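Local coordinates for probable aminotransferase (Pseudomonas aeruginosa, PDB 5YKR), which is a probable aminotransferase of class III, a member of the pyridoxal-phosphate-dependent enzyme family, at residues 394-397 against 398-402. Residues are numbered along the deposited sequence; the frame is centred on the assembly and turned at random.
Sequences APRN and GGEAH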
ATOM      1  N   ALA A 394     -13.538  24.689 -21.067  1.00 19.60           N
ATOM      2  CA  ALA A 394     -12.611  24.072 -20.158  1.00 18.91           C
ATOM      3  C   ALA A 394     -12.557  24.863 -18.836  1.00 18.50           C
ATOM      4  O   ALA A 394     -12.472  26.094 -18.843  1.00 19.46           O
ATOM      5  CB  ALA A 394     -11.225  24.013 -20.778  1.00 19.42           C
ATOM      6  N   PRO A 395     -12.564  24.148 -17.717  1.00 17.59           N
ATOM      7  CA  PRO A 395     -12.460  24.817 -16.427  1.00 16.93           C
ATOM      8  C   PRO A 395     -11.109  25.461 -16.224  1.00 15.59           C
ATOM      9  O   PRO A 395     -10.085  24.909 -16.656  1.00 16.53           O
ATOM     10  CB  PRO A 395     -12.680  23.666 -15.428  1.00 16.94           C
ATOM     11  CG  PRO A 395     -12.117  22.447 -16.136  1.00 16.37           C
ATOM     12  CD  PRO A 395     -12.565  22.669 -17.581  1.00 16.30           C
ATOM     13  N   ARG A 396     -11.076  26.589 -15.556  1.00 17.09           N
ATOM     14  CA  ARG A 396      -9.805  27.263 -15.253  1.00 17.22           C
ATOM     15  C   ARG A 396      -9.133  26.625 -14.024  1.00 14.78           C
ATOM     16  O   ARG A 396      -7.966  26.792 -13.837  1.00 16.44           O
ATOM     17  CB  ARG A 396     -10.040  28.750 -14.959  1.00 20.53           C
ATOM     18  CG  ARG A 396     -10.404  29.540 -16.205  1.00 24.96           C
ATOM     19  CD  ARG A 396     -10.672  30.982 -15.834  1.00 30.24           C
ATOM     20  NE  ARG A 396     -12.013  31.032 -15.268  1.00 38.01           N
ATOM     21  CZ  ARG A 396     -13.003  31.828 -15.685  1.00 39.39           C
ATOM     22  NH1 ARG A 396     -12.821  32.736 -16.648  1.00 50.55           N
ATOM     23  NH2 ARG A 396     -14.187  31.730 -15.097  1.00 41.24           N
ATOM     24  N   ASN A 397      -9.934  25.983 -13.167  1.00 12.76           N
ATOM     25  CA  ASN A 397      -9.431  25.387 -11.964  1.00 12.77           C
ATOM     26  C   ASN A 397     -10.372  24.273 -11.478  1.00 12.96           C
ATOM     27  O   ASN A 397     -11.465  24.079 -12.018  1.00 13.89           O
ATOM     28  CB  ASN A 397      -9.160  26.453 -10.893  1.00 13.64           C
ATOM     29  CG  ASN A 397     -10.376  27.328 -10.631  1.00 14.60           C
ATOM     30  OD1 ASN A 397     -11.471  26.813 -10.382  1.00 16.38           O
ATOM     31  ND2 ASN A 397     -10.182  28.656 -10.692  1.00 18.25           N
ATOM     32  N   GLY A 398      -9.934  23.549 -10.442  1.00 12.95           N
ATOM     33  CA  GLY A 398     -10.725  22.489  -9.909  1.00 14.24           C
ATOM     34  C   GLY A 398     -12.040  22.935  -9.315  1.00 14.69           C
ATOM     35  O   GLY A 398     -13.043  22.242  -9.451  1.00 17.25           O
ATOM     36  N   GLY A 399     -12.048  24.103  -8.655  1.00 15.37           N
ATOM     37  CA  GLY A 399     -13.282  24.581  -8.066  1.00 17.54           C
ATOM     38  C   GLY A 399     -14.387  24.755  -9.111  1.00 19.12           C
ATOM     39  O   GLY A 399     -15.542  24.415  -8.858  1.00 21.30           O
ATOM     40  N   GLU A 400     -14.023  25.286 -10.280  1.00 17.25           N
ATOM     41  CA  GLU A 400     -14.969  25.464 -11.403  1.00 19.49           C
ATOM     42  C   GLU A 400     -15.469  24.137 -11.905  1.00 17.44           C
ATOM     43  O   GLU A 400     -16.659  23.898 -12.145  1.00 21.01           O
ATOM     44  CB  GLU A 400     -14.315  26.183 -12.568  1.00 21.67           C
ATOM     45  CG  GLU A 400     -14.185  27.656 -12.410  1.00 24.28           C
ATOM     46  CD  GLU A 400     -13.724  28.385 -13.666  1.00 25.32           C
ATOM     47  OE1 GLU A 400     -13.538  27.761 -14.754  1.00 22.75           O
ATOM     48  OE2 GLU A 400     -13.552  29.605 -13.538  1.00 30.82           O
ATOM     49  N   ALA A 401     -14.516  23.253 -12.095  1.00 16.07           N
ATOM     50  CA  ALA A 401     -14.804  21.928 -12.611  1.00 16.06           C
ATOM     51  C   ALA A 401     -15.772  21.164 -11.758  1.00 16.27           C
ATOM     52  O   ALA A 401     -16.612  20.428 -12.250  1.00 16.78           O
ATOM     53  CB  ALA A 401     -13.521  21.159 -12.794  1.00 16.27           C
ATOM     54  N   HIS A 402     -15.604  21.286 -10.430  1.00 16.91           N
ATOM     55  CA  HIS A 402     -16.449  20.539  -9.486  1.00 17.32           C
ATOM     56  C   HIS A 402     -17.949  20.759  -9.693  1.00 15.95           C
ATOM     57  O   HIS A 402     -18.757  19.836  -9.510  1.00 17.58           O
ATOM     58  CB  HIS A 402     -16.060  20.909  -8.070  1.00 18.89           C
ATOM     59  CG  HIS A 402     -16.723  20.097  -7.009  1.00 22.42           C
ATOM     60  ND1 HIS A 402     -16.178  18.946  -6.485  1.00 31.47           N
ATOM     61  CD2 HIS A 402     -17.857  20.330  -6.324  1.00 24.34           C
ATOM     62  CE1 HIS A 402     -16.972  18.488  -5.532  1.00 31.10           C
ATOM     63  NE2 HIS A 402     -18.012  19.296  -5.436  1.00 32.35           N
TER
HETATM   64  O   HOH W   1     -12.503  30.532 -10.966  1.00 45.35           O
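Three donors converge on OE2 of Glu-400: NE and NH2 of Arg-396, and a water. NE lies 2.7 Å from that OE2, and NH2 of Arg-396 sits equally near it, so the salt bridge is made side-on to a single oxygen. OE2 lies in the guanidinium plane, at its edge, but the carboxylate is turned 71° from that plane. The arginine chain bends at chi3 (-79°), which brings NE and NH2 round to face the glutamate. The other oxygen, OE1, takes the backbone N of Arg-396 at 2.8 Å, an almost straight bond that arrives from above the carboxylate plane.

The loop following strand 385-389 turns here into the short helix 398-402, with Asn-397 as its N-cap. With CG set between the backbone N and the carbonyl carbon (chi1 54°), its OD1 folds over the first turn and accepts from Glu-400 N at 3.0 Å. Its ND2 holds the same water, which donates to Glu-400 OE2 and so ties the cap to the salt bridge. The first i to i+4 backbone bond runs from Ala-401 N to Asn-397 O, while on the buried side Pro-395 CB rests 3.7 Å from Ala-401 CB.

A capping box would have Glu-400 return to the backbone N of Asn-397; here it takes the N of Arg-396, one residue earlier, so only the Asn-397 half of that motif is made. The loop after strand 200-203 supplies Asn-206, which donates to Arg-396 O, and Glu-204, which accepts from Gly-399 N. With both carboxylate oxygens engaged by donors, and the helix start close by, Glu-400 is probably held in its ionised form.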